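Local coordinates for protein CymD (Pseudomonas putida, PDB 6Z34) that forms a FadL-family outer-membrane channel for monoaromatic hydrocarbons, which it probably passes on by lateral diffusion into the membrane, at residues V7-V12 with A82-L87; L137-S142 with D216-G221; D158-S163 with F242-G247; Y345-G348 with V352-A355; Y387-S390 with V394-F397. All coordinates share one frame; numbering follows the deposited sequence.

Contact 1 of 5, residues V7-V12 with A82-L87; sequences VGVGPV and APELSL
G10 and E84 mark the closest backbone approach, and their CA atoms are still 8.2 Å apart, so the main chains of 7-12 and 82-87 do not pair. The first is a loop that runs into a short helix; the second is extended strand. G10 has phi 90° and psi 168°, where a CB would collide with the carbonyl O of V9 and crowd CD of P11, which accounts for a glycine at this bend. One side chain spans the distance. E84 projects from its strand toward the loop, with CG beside the backbone N (chi1 -42°) and the chain extended beyond it, and it contributes more than half of the 82 Å² buried here. In FadL-family channels the N-terminal part of the chain plugs the barrel, and the geometry fits that plan: a buried wall residue reaches inward to the plug, while P11 touches S429 and S431 of another wall strand. The two carboxylate oxygens divide their contacts, OE1 of E84 lying 3.9 Å from CG1 of V9 and OE2 of E84 lying 3.8 Å from CA of G10. Both oxygens stay 4.1 Å from N of G10, too long for a bond, and that loop is held elsewhere by V9 N bonding to S13 OG. Were this glutamate an alanine, a gap would probably open against V9 and G10, and strand 82-87 would lose its touch on both.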
# COMPACT_ATOMS: atom_id res chain seq x y z
N VAL A 7 -2.96 2.00 -7.95
CA VAL A 7 -2.98 1.57 -9.33
C VAL A 7 -3.67 0.22 -9.43
O VAL A 7 -3.89 -0.29 -10.54
CB VAL A 7 -1.53 1.60 -9.87
CG1 VAL A 7 -1.41 1.04 -11.29
CG2 VAL A 7 -1.00 3.03 -9.85
N GLY A 8 -4.09 -0.34 -8.30
CA GLY A 8 -4.84 -1.58 -8.24
C GLY A 8 -4.07 -2.67 -7.51
O GLY A 8 -2.98 -2.46 -6.97
N VAL A 9 -4.67 -3.86 -7.48
CA VAL A 9 -4.05 -5.04 -6.87
C VAL A 9 -3.96 -6.14 -7.93
O VAL A 9 -4.98 -6.73 -8.32
CB VAL A 9 -4.83 -5.54 -5.65
CG1 VAL A 9 -4.01 -6.60 -4.93
CG2 VAL A 9 -5.15 -4.39 -4.72
N GLY A 10 -2.73 -6.43 -8.37
CA GLY A 10 -2.49 -7.47 -9.35
C GLY A 10 -2.56 -6.94 -10.77
O GLY A 10 -3.02 -5.82 -11.02
N PRO A 11 -2.11 -7.74 -11.75
CA PRO A 11 -1.95 -7.22 -13.12
C PRO A 11 -3.26 -6.97 -13.85
O PRO A 11 -3.27 -6.19 -14.81
CB PRO A 11 -1.13 -8.31 -13.84
CG PRO A 11 -0.64 -9.23 -12.74
CD PRO A 11 -1.63 -9.13 -11.62
N VAL A 12 -4.36 -7.60 -13.44
CA VAL A 12 -5.62 -7.41 -14.15
C VAL A 12 -6.26 -6.09 -13.73
O VAL A 12 -6.71 -5.30 -14.57
CB VAL A 12 -6.56 -8.60 -13.90
CG1 VAL A 12 -7.89 -8.36 -14.53
CG2 VAL A 12 -5.94 -9.92 -14.40
N ALA A 82 7.72 -6.30 -5.05
CA ALA A 82 6.66 -6.64 -4.10
C ALA A 82 5.99 -7.94 -4.52
O ALA A 82 5.20 -7.94 -5.48
CB ALA A 82 5.63 -5.51 -4.03
N PRO A 83 6.28 -9.06 -3.86
CA PRO A 83 5.64 -10.33 -4.23
C PRO A 83 4.22 -10.45 -3.69
O PRO A 83 3.84 -9.83 -2.69
CB PRO A 83 6.54 -11.39 -3.58
CG PRO A 83 7.32 -10.66 -2.51
CD PRO A 83 7.44 -9.24 -2.97
N GLU A 84 3.44 -11.30 -4.37
CA GLU A 84 2.08 -11.62 -3.96
C GLU A 84 1.84 -13.11 -4.12
O GLU A 84 2.12 -13.67 -5.18
CB GLU A 84 1.02 -10.84 -4.76
CG GLU A 84 1.33 -9.38 -5.02
CD GLU A 84 0.24 -8.68 -5.81
OE1 GLU A 84 -0.31 -7.69 -5.31
OE2 GLU A 84 -0.06 -9.14 -6.93
N LEU A 85 1.30 -13.72 -3.07
CA LEU A 85 0.97 -15.14 -3.00
C LEU A 85 -0.51 -15.29 -2.72
O LEU A 85 -1.03 -14.60 -1.84
CB LEU A 85 1.75 -15.83 -1.87
CG LEU A 85 3.25 -15.57 -1.88
CD1 LEU A 85 3.94 -16.28 -0.74
CD2 LEU A 85 3.76 -16.06 -3.21
N SER A 86 -1.18 -16.22 -3.41
CA SER A 86 -2.59 -16.47 -3.10
C SER A 86 -2.97 -17.92 -3.29
O SER A 86 -2.52 -18.60 -4.21
CB SER A 86 -3.54 -15.58 -3.93
OG SER A 86 -3.19 -15.54 -5.30
N LEU A 87 -3.86 -18.37 -2.40
CA LEU A 87 -4.50 -19.67 -2.45
C LEU A 87 -5.99 -19.42 -2.24
O LEU A 87 -6.39 -18.92 -1.19
CB LEU A 87 -3.96 -20.61 -1.36
CG LEU A 87 -4.65 -21.98 -1.39
CD1 LEU A 87 -4.51 -22.52 -2.80
CD2 LEU A 87 -4.08 -22.97 -0.36

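Contact 2 of 5, residues L137-S142 with D216-G221; sequences LRIPFS and DSWGIG
W218 meets I139 through the far end of its six-membered ring: CH2 of W218 is 3.9 Å from CD1 of I139, and CZ3 of W218 is 4.1 Å from the same methyl. The methyl lies in the plane of the indole, so it abuts the ring edge and does not cover a face. I139 delivers it on an extended chain, CG1 beside the backbone N and CD1 anti to CA (chi2 175°). With 46 Å² buried, W218 gives the largest share of the contact; its ring also meets that of W161, with the planes at about 45°. Next comes G219, whose backbone is bonded to V160 of the strand lying between the two segments. At G221 the neighbour is charged: NH2 of R138 stands 4.1 Å from CA of G221. A CB at this position would come within 2.6 Å of that nitrogen, a clash, which would explain the glycine while R138 holds this place. R138 reaches it through a bend at chi3 (64°), and its NH2 is gripped by a salt bridge to D158 OD2 and a hydrogen bond to T244 OG1. The CA atoms of R138 and G221 are 8.4 Å apart, as befits strands separated by a third, 151-171. W218 on the surface and I139 partly so, with R138 buried on the other side, show the alternation characteristic of a transmembrane beta-barrel wall.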
# COMPACT_ATOMS: atom_id res chain seq x y z
N LEU A 137 3.30 -5.90 4.69
CA LEU A 137 2.91 -7.24 4.28
C LEU A 137 1.53 -7.51 4.86
O LEU A 137 1.37 -7.52 6.08
CB LEU A 137 3.92 -8.27 4.78
CG LEU A 137 3.51 -9.71 4.43
CD1 LEU A 137 3.62 -9.96 2.93
CD2 LEU A 137 4.34 -10.70 5.22
N ARG A 138 0.55 -7.72 3.99
CA ARG A 138 -0.82 -7.99 4.42
C ARG A 138 -1.16 -9.45 4.15
O ARG A 138 -0.93 -9.97 3.04
CB ARG A 138 -1.81 -7.02 3.74
CG ARG A 138 -1.29 -5.58 3.77
CD ARG A 138 -2.32 -4.52 3.31
NE ARG A 138 -3.45 -4.49 4.21
CZ ARG A 138 -3.86 -3.43 4.90
NH1 ARG A 138 -3.23 -2.25 4.78
NH2 ARG A 138 -4.91 -3.56 5.72
N ILE A 139 -1.65 -10.13 5.18
CA ILE A 139 -1.94 -11.55 5.08
C ILE A 139 -3.43 -11.72 5.30
O ILE A 139 -3.87 -11.84 6.45
CB ILE A 139 -1.13 -12.37 6.10
CG1 ILE A 139 0.37 -12.10 5.94
CG2 ILE A 139 -1.47 -13.87 5.97
CD1 ILE A 139 1.24 -12.79 7.01
N PRO A 140 -4.24 -11.71 4.24
CA PRO A 140 -5.69 -11.80 4.40
C PRO A 140 -6.17 -13.20 4.68
O PRO A 140 -5.60 -14.19 4.21
CB PRO A 140 -6.23 -11.33 3.04
CG PRO A 140 -5.15 -11.75 2.09
CD PRO A 140 -3.86 -11.49 2.83
N PHE A 141 -7.22 -13.28 5.49
CA PHE A 141 -8.04 -14.48 5.62
C PHE A 141 -9.42 -14.07 5.13
O PHE A 141 -10.05 -13.19 5.72
CB PHE A 141 -8.06 -15.00 7.06
CG PHE A 141 -6.68 -15.21 7.63
CD1 PHE A 141 -5.94 -14.14 8.12
CD2 PHE A 141 -6.10 -16.47 7.65
CE1 PHE A 141 -4.67 -14.32 8.63
CE2 PHE A 141 -4.83 -16.66 8.16
CZ PHE A 141 -4.11 -15.57 8.65
N SER A 142 -9.85 -14.66 4.02
CA SER A 142 -10.93 -14.11 3.22
C SER A 142 -11.96 -15.18 2.93
O SER A 142 -11.64 -16.36 2.80
CB SER A 142 -10.41 -13.52 1.92
OG SER A 142 -11.38 -12.69 1.32
N ASP A 216 9.26 -2.09 13.47
CA ASP A 216 8.31 -3.00 12.87
C ASP A 216 7.26 -3.34 13.91
O ASP A 216 7.47 -3.16 15.11
CB ASP A 216 8.99 -4.28 12.41
CG ASP A 216 9.26 -5.22 13.56
OD1 ASP A 216 10.13 -4.89 14.39
OD2 ASP A 216 8.60 -6.27 13.65
N SER A 217 6.16 -3.93 13.42
CA SER A 217 4.96 -4.15 14.21
C SER A 217 3.99 -5.02 13.42
O SER A 217 3.86 -4.86 12.21
CB SER A 217 4.31 -2.81 14.55
OG SER A 217 3.20 -2.98 15.39
N TRP A 218 3.33 -5.94 14.13
CA TRP A 218 2.18 -6.67 13.65
C TRP A 218 0.93 -5.88 13.98
O TRP A 218 0.86 -5.20 15.01
CB TRP A 218 2.12 -8.06 14.28
CG TRP A 218 3.06 -9.01 13.62
CD1 TRP A 218 4.31 -9.37 14.05
CD2 TRP A 218 2.87 -9.66 12.36
NE1 TRP A 218 4.89 -10.22 13.14
CE2 TRP A 218 4.02 -10.43 12.10
CE3 TRP A 218 1.82 -9.69 11.44
CZ2 TRP A 218 4.15 -11.22 10.96
CZ3 TRP A 218 1.95 -10.47 10.30
CH2 TRP A 218 3.11 -11.22 10.07
N GLY A 219 -0.05 -5.94 13.10
CA GLY A 219 -1.29 -5.21 13.32
C GLY A 219 -2.45 -5.94 12.69
O GLY A 219 -2.34 -7.13 12.36
N ILE A 220 -3.57 -5.25 12.49
CA ILE A 220 -4.77 -5.91 11.99
C ILE A 220 -5.54 -4.92 11.13
O ILE A 220 -5.67 -3.75 11.49
CB ILE A 220 -5.62 -6.47 13.15
CG1 ILE A 220 -6.86 -7.19 12.63
CG2 ILE A 220 -6.03 -5.38 14.11
CD1 ILE A 220 -7.73 -7.71 13.73
N GLY A 221 -6.01 -5.41 9.98
CA GLY A 221 -6.90 -4.68 9.09
C GLY A 221 -8.01 -5.55 8.50
O GLY A 221 -8.27 -6.66 8.98

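Contact 3 of 5, residues D158-S163 with F242-G247; sequences DAVWTS and FKTHVG
V246, V160 and T244 carry most of the 133 Å² buried where two parts of the beta-barrel wall meet over an intervening strand, 198-229, to which both are bonded. Residues 158-163 are regular strand, whereas 242-247, on strand 234-259, which a bulge or short loop interrupts, follow no regular helix or strand. Their nearest CA atoms, those of T162 and V246, are 6.9 Å apart, so the meeting is made by side chains. V160 and T244 approach tip to tip: CG2 of T244 is 3.8 Å from CG2 of V160 and 4.0 Å from CG1 of V160, so one methyl sits against both branches of the valine. T244 can offer that methyl because CG2 stands opposite the backbone N, while OG1, beside the backbone N (chi1 -52°), is hydrogen-bonded to NH2 of R138. All four touching residues are buried, and M278 and F276 from a nearby loop pack on T244 and V246 respectively. V246 is further fixed through its carbonyl, which accepts a hydrogen bond from S217 OG. Its side chain crosses that of T162 at about a right angle, and the hydroxyl meets carbon alone across this pair: OG1 of T162 lies 3.7 Å from CG1 of V246 and 4.0 Å from CB of V246.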
# COMPACT_ATOMS: atom_id res chain seq x y z
N ASP A 158 -7.20 -8.99 7.74
CA ASP A 158 -5.76 -8.98 7.50
C ASP A 158 -4.98 -9.06 8.80
O ASP A 158 -5.24 -8.28 9.73
CB ASP A 158 -5.31 -7.72 6.75
CG ASP A 158 -6.05 -7.50 5.46
OD1 ASP A 158 -6.81 -8.39 4.99
OD2 ASP A 158 -5.83 -6.40 4.89
N ALA A 159 -4.02 -9.99 8.86
CA ALA A 159 -2.85 -9.80 9.71
C ALA A 159 -1.86 -8.97 8.92
O ALA A 159 -1.63 -9.24 7.73
CB ALA A 159 -2.22 -11.13 10.12
N VAL A 160 -1.31 -7.94 9.55
CA VAL A 160 -0.56 -6.90 8.85
C VAL A 160 0.77 -6.73 9.55
O VAL A 160 0.82 -6.46 10.76
CB VAL A 160 -1.33 -5.55 8.84
CG1 VAL A 160 -0.48 -4.44 8.21
CG2 VAL A 160 -2.74 -5.68 8.17
N TRP A 161 1.86 -6.89 8.80
CA TRP A 161 3.19 -6.62 9.31
C TRP A 161 3.70 -5.35 8.63
O TRP A 161 3.81 -5.31 7.39
CB TRP A 161 4.13 -7.80 9.07
CG TRP A 161 5.51 -7.54 9.61
CD1 TRP A 161 5.86 -7.40 10.92
CD2 TRP A 161 6.71 -7.36 8.85
NE1 TRP A 161 7.20 -7.14 11.03
CE2 TRP A 161 7.75 -7.11 9.77
CE3 TRP A 161 7.01 -7.39 7.49
CZ2 TRP A 161 9.08 -6.90 9.38
CZ3 TRP A 161 8.32 -7.17 7.09
CH2 TRP A 161 9.34 -6.93 8.04
N THR A 162 4.01 -4.33 9.42
CA THR A 162 4.48 -3.05 8.93
C THR A 162 5.93 -2.86 9.35
O THR A 162 6.26 -3.04 10.53
CB THR A 162 3.64 -1.90 9.49
OG1 THR A 162 2.30 -2.05 9.06
CG2 THR A 162 4.19 -0.56 9.03
N SER A 163 6.78 -2.46 8.41
CA SER A 163 8.19 -2.22 8.69
C SER A 163 8.60 -0.90 8.06
O SER A 163 8.27 -0.64 6.90
CB SER A 163 9.04 -3.37 8.14
OG SER A 163 10.37 -3.33 8.63
N PHE A 242 -11.28 -1.28 6.23
CA PHE A 242 -11.20 -0.79 7.60
C PHE A 242 -9.89 -0.05 7.84
O PHE A 242 -8.92 -0.22 7.10
CB PHE A 242 -11.29 -1.94 8.60
CG PHE A 242 -12.53 -2.75 8.47
CD1 PHE A 242 -13.73 -2.16 8.13
CD2 PHE A 242 -12.51 -4.11 8.70
CE1 PHE A 242 -14.88 -2.91 8.02
CE2 PHE A 242 -13.66 -4.88 8.59
CZ PHE A 242 -14.84 -4.28 8.25
N LYS A 243 -9.87 0.78 8.89
CA LYS A 243 -8.62 1.39 9.32
C LYS A 243 -7.70 0.33 9.90
O LYS A 243 -8.10 -0.45 10.76
CB LYS A 243 -8.88 2.49 10.35
CG LYS A 243 -9.95 3.47 9.96
CD LYS A 243 -9.91 4.71 10.84
CE LYS A 243 -11.30 5.28 11.02
NZ LYS A 243 -11.27 6.55 11.80
N THR A 244 -6.46 0.29 9.41
CA THR A 244 -5.52 -0.72 9.87
C THR A 244 -4.86 -0.24 11.15
O THR A 244 -4.19 0.80 11.15
CB THR A 244 -4.46 -1.00 8.80
OG1 THR A 244 -5.10 -1.31 7.54
CG2 THR A 244 -3.58 -2.17 9.22
N HIS A 245 -5.06 -0.95 12.26
CA HIS A 245 -4.38 -0.58 13.49
C HIS A 245 -3.04 -1.30 13.55
O HIS A 245 -2.96 -2.46 13.95
CB HIS A 245 -5.22 -0.88 14.72
CG HIS A 245 -4.72 -0.14 15.93
ND1 HIS A 245 -3.81 0.89 15.84
CD2 HIS A 245 -5.00 -0.28 17.25
CE1 HIS A 245 -3.55 1.36 17.04
NE2 HIS A 245 -4.26 0.67 17.92
N VAL A 246 -1.96 -0.58 13.21
CA VAL A 246 -0.66 -1.25 13.17
C VAL A 246 -0.01 -1.35 14.55
O VAL A 246 0.78 -2.27 14.79
CB VAL A 246 0.34 -0.58 12.21
CG1 VAL A 246 -0.33 -0.20 10.88
CG2 VAL A 246 0.99 0.58 12.84
N GLY A 247 -0.34 -0.47 15.48
CA GLY A 247 0.27 -0.55 16.80
C GLY A 247 1.74 -0.12 16.83
O GLY A 247 2.36 0.19 15.81

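Contact 4 of 5, residues Y345-G348 with V352-A355; sequences YRYG and VFRA
Y345 and F353 form the hydrogen-bonded pair of this antiparallel ladder, each donating its N-H to the other's carbonyl. The bond from N of Y345 to O of F353 is 2.8 Å long and lies in the carbonyl plane; the return bond from N of F353 to O of Y345 is equally long, but its donor tilts 29° out of that plane. The same O of Y345 also receives a CA-H contact from CA of V352 at 3.5 Å. R346 and V352, the non-hydrogen-bonded pair, run side by side on one face, NH1 of R346 lying 3.7 Å from CG2 of V352. On the other face CB of Y347 reaches the ring edge of F353, 3.9 Å from CE2 of F353. Further out, R354 lays one face of its guanidinium over CG1 of V352, which is 3.4 Å above that plane toward its rim. Hydrogen bonds from R354 NE to Q344 OE1 and from R354 NH1 to S386 OG fix that guanidinium's rotation. The axes of the short strand segments 345-347 and 352-355 come within 4.7 Å, with 155° between their N-to-C directions, at the end of a beta hairpin. Strand 336-347 is flanked beyond by strand 294-303, strand 351-362 by strand 378-388, where S386 and F385 touch V352 and F353.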
# COMPACT_ATOMS: atom_id res chain seq x y z
N TYR A 345 -10.48 -6.59 -23.67
CA TYR A 345 -10.91 -7.24 -24.90
C TYR A 345 -10.32 -8.64 -24.95
O TYR A 345 -9.10 -8.79 -24.98
CB TYR A 345 -10.47 -6.45 -26.14
CG TYR A 345 -10.77 -7.14 -27.47
CD1 TYR A 345 -12.07 -7.46 -27.83
CD2 TYR A 345 -9.75 -7.46 -28.36
CE1 TYR A 345 -12.36 -8.09 -29.05
CE2 TYR A 345 -10.02 -8.09 -29.58
CZ TYR A 345 -11.33 -8.40 -29.92
OH TYR A 345 -11.62 -9.02 -31.12
N ARG A 346 -11.20 -9.66 -24.96
CA ARG A 346 -10.82 -11.06 -25.14
C ARG A 346 -10.65 -11.34 -26.62
O ARG A 346 -11.63 -11.33 -27.37
CB ARG A 346 -11.87 -12.00 -24.55
CG ARG A 346 -12.12 -11.80 -23.07
CD ARG A 346 -12.63 -13.05 -22.37
NE ARG A 346 -12.86 -12.80 -20.95
CZ ARG A 346 -12.11 -13.27 -19.95
NH1 ARG A 346 -11.06 -14.05 -20.21
NH2 ARG A 346 -12.42 -12.97 -18.70
N TYR A 347 -9.42 -11.62 -27.05
CA TYR A 347 -9.07 -11.81 -28.46
C TYR A 347 -8.64 -13.27 -28.67
O TYR A 347 -7.52 -13.66 -28.33
CB TYR A 347 -7.98 -10.83 -28.87
CG TYR A 347 -7.40 -11.06 -30.24
CD1 TYR A 347 -6.27 -11.85 -30.42
CD2 TYR A 347 -7.97 -10.47 -31.37
CE1 TYR A 347 -5.73 -12.06 -31.67
CE2 TYR A 347 -7.43 -10.67 -32.62
CZ TYR A 347 -6.32 -11.47 -32.77
OH TYR A 347 -5.78 -11.68 -34.01
N GLY A 348 -9.54 -14.06 -29.26
CA GLY A 348 -9.29 -15.48 -29.41
C GLY A 348 -9.47 -16.20 -28.09
O GLY A 348 -9.99 -15.67 -27.11
N VAL A 352 -5.99 -11.88 -23.82
CA VAL A 352 -6.85 -10.84 -23.28
C VAL A 352 -6.03 -9.56 -23.22
O VAL A 352 -4.86 -9.59 -22.80
CB VAL A 352 -7.35 -11.22 -21.87
CG1 VAL A 352 -8.16 -10.12 -21.28
CG2 VAL A 352 -8.16 -12.51 -21.93
N PHE A 353 -6.62 -8.44 -23.65
CA PHE A 353 -5.92 -7.16 -23.68
C PHE A 353 -6.64 -6.13 -22.83
O PHE A 353 -7.88 -6.04 -22.86
CB PHE A 353 -5.76 -6.66 -25.11
CG PHE A 353 -4.88 -7.54 -25.94
CD1 PHE A 353 -3.52 -7.56 -25.73
CD2 PHE A 353 -5.43 -8.37 -26.90
CE1 PHE A 353 -2.71 -8.39 -26.49
CE2 PHE A 353 -4.62 -9.19 -27.66
CZ PHE A 353 -3.26 -9.21 -27.45
N ARG A 354 -5.87 -5.34 -22.06
CA ARG A 354 -6.43 -4.40 -21.11
C ARG A 354 -5.79 -3.02 -21.25
O ARG A 354 -4.65 -2.88 -21.71
CB ARG A 354 -6.24 -4.87 -19.66
CG ARG A 354 -6.32 -6.36 -19.46
CD ARG A 354 -6.75 -6.68 -18.06
NE ARG A 354 -7.23 -8.05 -17.99
CZ ARG A 354 -6.45 -9.13 -18.02
NH1 ARG A 354 -5.13 -9.00 -18.12
NH2 ARG A 354 -6.99 -10.34 -17.97
N ALA A 355 -6.53 -1.98 -20.85
CA ALA A 355 -5.99 -0.62 -20.79
C ALA A 355 -6.79 0.16 -19.75
O ALA A 355 -7.95 -0.15 -19.49
CB ALA A 355 -6.05 0.09 -22.15

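Contact 5 of 5, residues Y387-S390 with V394-F397; sequences YAFS and VVDF
F389 turns its ring edge onto V395: CE1 of F389 is only 3.3 Å from CG2 of V395, a tight contact, with the methyl near the plane of the ring and the two side chains set aslant. One face of that ring is taken by Y387, two residues earlier in the chain, since CD2 of Y387 stands 3.7 Å above the plane, over the ring centre. The phenylalanine is thus bounded by a tyrosine at a face and a valine at an edge. Its CG sits beside the backbone N (chi1 -66°), which swings the ring back over the strand although the chain turns a corner at F389. Y387 in turn meets the ring of W351 edge-to-face. Beneath these rings lies the end of a beta hairpin made by strands 378-388 and 393-404, one of the strand-to-strand connections of the barrel. Y387 and V395 are its hydrogen-bonded antiparallel pair: N of Y387 is 2.8 Å from O of V395, in the carbonyl plane, and N of V395 is 2.8 Å from O of Y387, with an N-H...O angle of 168°. O of Y387 also takes a CA-H contact from CA of V394 at 3.3 Å. The side chains of the next pair, A388 and V394, occupy the opposite face from Y387 and V395; there CB of A388 touches CG2 of V394 at 3.9 Å. Past the corner, OG of S390 is hydrogen-bonded to OD2 of D393 and to N of E392 within the turn, while V395 packs on I430 of strand 422-437.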
# COMPACT_ATOMS: atom_id res chain seq x y z
N TYR A 387 -2.27 -14.28 -21.18
CA TYR A 387 -2.14 -15.43 -22.06
C TYR A 387 -2.50 -16.67 -21.26
O TYR A 387 -2.08 -16.82 -20.11
CB TYR A 387 -0.74 -15.56 -22.63
CG TYR A 387 -0.67 -16.59 -23.73
CD1 TYR A 387 -1.04 -16.26 -25.02
CD2 TYR A 387 -0.27 -17.90 -23.47
CE1 TYR A 387 -0.99 -17.21 -26.05
CE2 TYR A 387 -0.22 -18.85 -24.48
CZ TYR A 387 -0.58 -18.50 -25.76
OH TYR A 387 -0.54 -19.44 -26.77
N ALA A 388 -3.31 -17.54 -21.86
CA ALA A 388 -3.68 -18.81 -21.26
C ALA A 388 -2.91 -19.90 -22.00
O ALA A 388 -3.14 -20.13 -23.19
CB ALA A 388 -5.18 -19.03 -21.32
N PHE A 389 -1.95 -20.53 -21.32
CA PHE A 389 -1.23 -21.64 -21.92
C PHE A 389 -2.06 -22.91 -21.96
O PHE A 389 -1.68 -23.85 -22.66
CB PHE A 389 0.07 -21.93 -21.14
CG PHE A 389 1.09 -20.84 -21.22
CD1 PHE A 389 1.04 -19.76 -20.36
CD2 PHE A 389 2.12 -20.91 -22.15
CE1 PHE A 389 1.99 -18.76 -20.44
CE2 PHE A 389 3.07 -19.91 -22.22
CZ PHE A 389 3.01 -18.83 -21.36
N SER A 390 -3.16 -22.95 -21.22
CA SER A 390 -3.98 -24.14 -21.02
C SER A 390 -5.23 -23.70 -20.25
O SER A 390 -5.31 -22.55 -19.82
CB SER A 390 -3.21 -25.22 -20.25
OG SER A 390 -3.50 -25.17 -18.86
N VAL A 394 -2.52 -19.56 -16.54
CA VAL A 394 -2.70 -18.24 -17.14
C VAL A 394 -1.62 -17.30 -16.65
O VAL A 394 -1.31 -17.26 -15.45
CB VAL A 394 -4.11 -17.66 -16.85
CG1 VAL A 394 -4.22 -16.22 -17.38
CG2 VAL A 394 -5.20 -18.54 -17.49
N VAL A 395 -1.06 -16.52 -17.57
CA VAL A 395 -0.10 -15.47 -17.24
C VAL A 395 -0.76 -14.13 -17.48
O VAL A 395 -1.45 -13.94 -18.48
CB VAL A 395 1.19 -15.60 -18.08
CG1 VAL A 395 2.10 -14.43 -17.80
CG2 VAL A 395 1.88 -16.88 -17.73
N ASP A 396 -0.58 -13.22 -16.52
CA ASP A 396 -1.11 -11.86 -16.60
C ASP A 396 0.05 -10.89 -16.46
O ASP A 396 0.99 -11.16 -15.70
CB ASP A 396 -2.14 -11.59 -15.52
CG ASP A 396 -3.22 -12.65 -15.46
OD1 ASP A 396 -4.14 -12.62 -16.30
OD2 ASP A 396 -3.16 -13.51 -14.55
N PHE A 397 -0.02 -9.77 -17.17
CA PHE A 397 1.07 -8.81 -17.19
C PHE A 397 0.53 -7.40 -17.31
O PHE A 397 -0.43 -7.15 -18.05
CB PHE A 397 2.05 -9.07 -18.34
CG PHE A 397 3.08 -7.99 -18.50
CD1 PHE A 397 4.24 -8.02 -17.74
CD2 PHE A 397 2.89 -6.96 -19.40
CE1 PHE A 397 5.20 -7.03 -17.89
CE2 PHE A 397 3.85 -5.96 -19.54
CZ PHE A 397 5.00 -6.00 -18.79

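Contact 1 closes first along the chain, contacts 2 and 3 follow with alternating segments, and the hairpins of contacts 4 and 5 come last. Contacts 2 and 3 lie 5 Å apart between centres, their strands 131-146, 151-171, 198-229 and 234-259 being successive in the wall. The hairpins sit 12 Å apart between centres, strand 351-362 of contact 4 pairing with strand 378-388 of contact 5, and about 34 Å separates the centres of contacts 2 and 4. Contact 1 stands 15 Å from contact 2 and from contact 5, centre to centre; V12 touches R354, and P11 and V12 touch D396. The N-terminal segment therefore meets wall strands remote from one another in sequence, consistent with a plugged barrel.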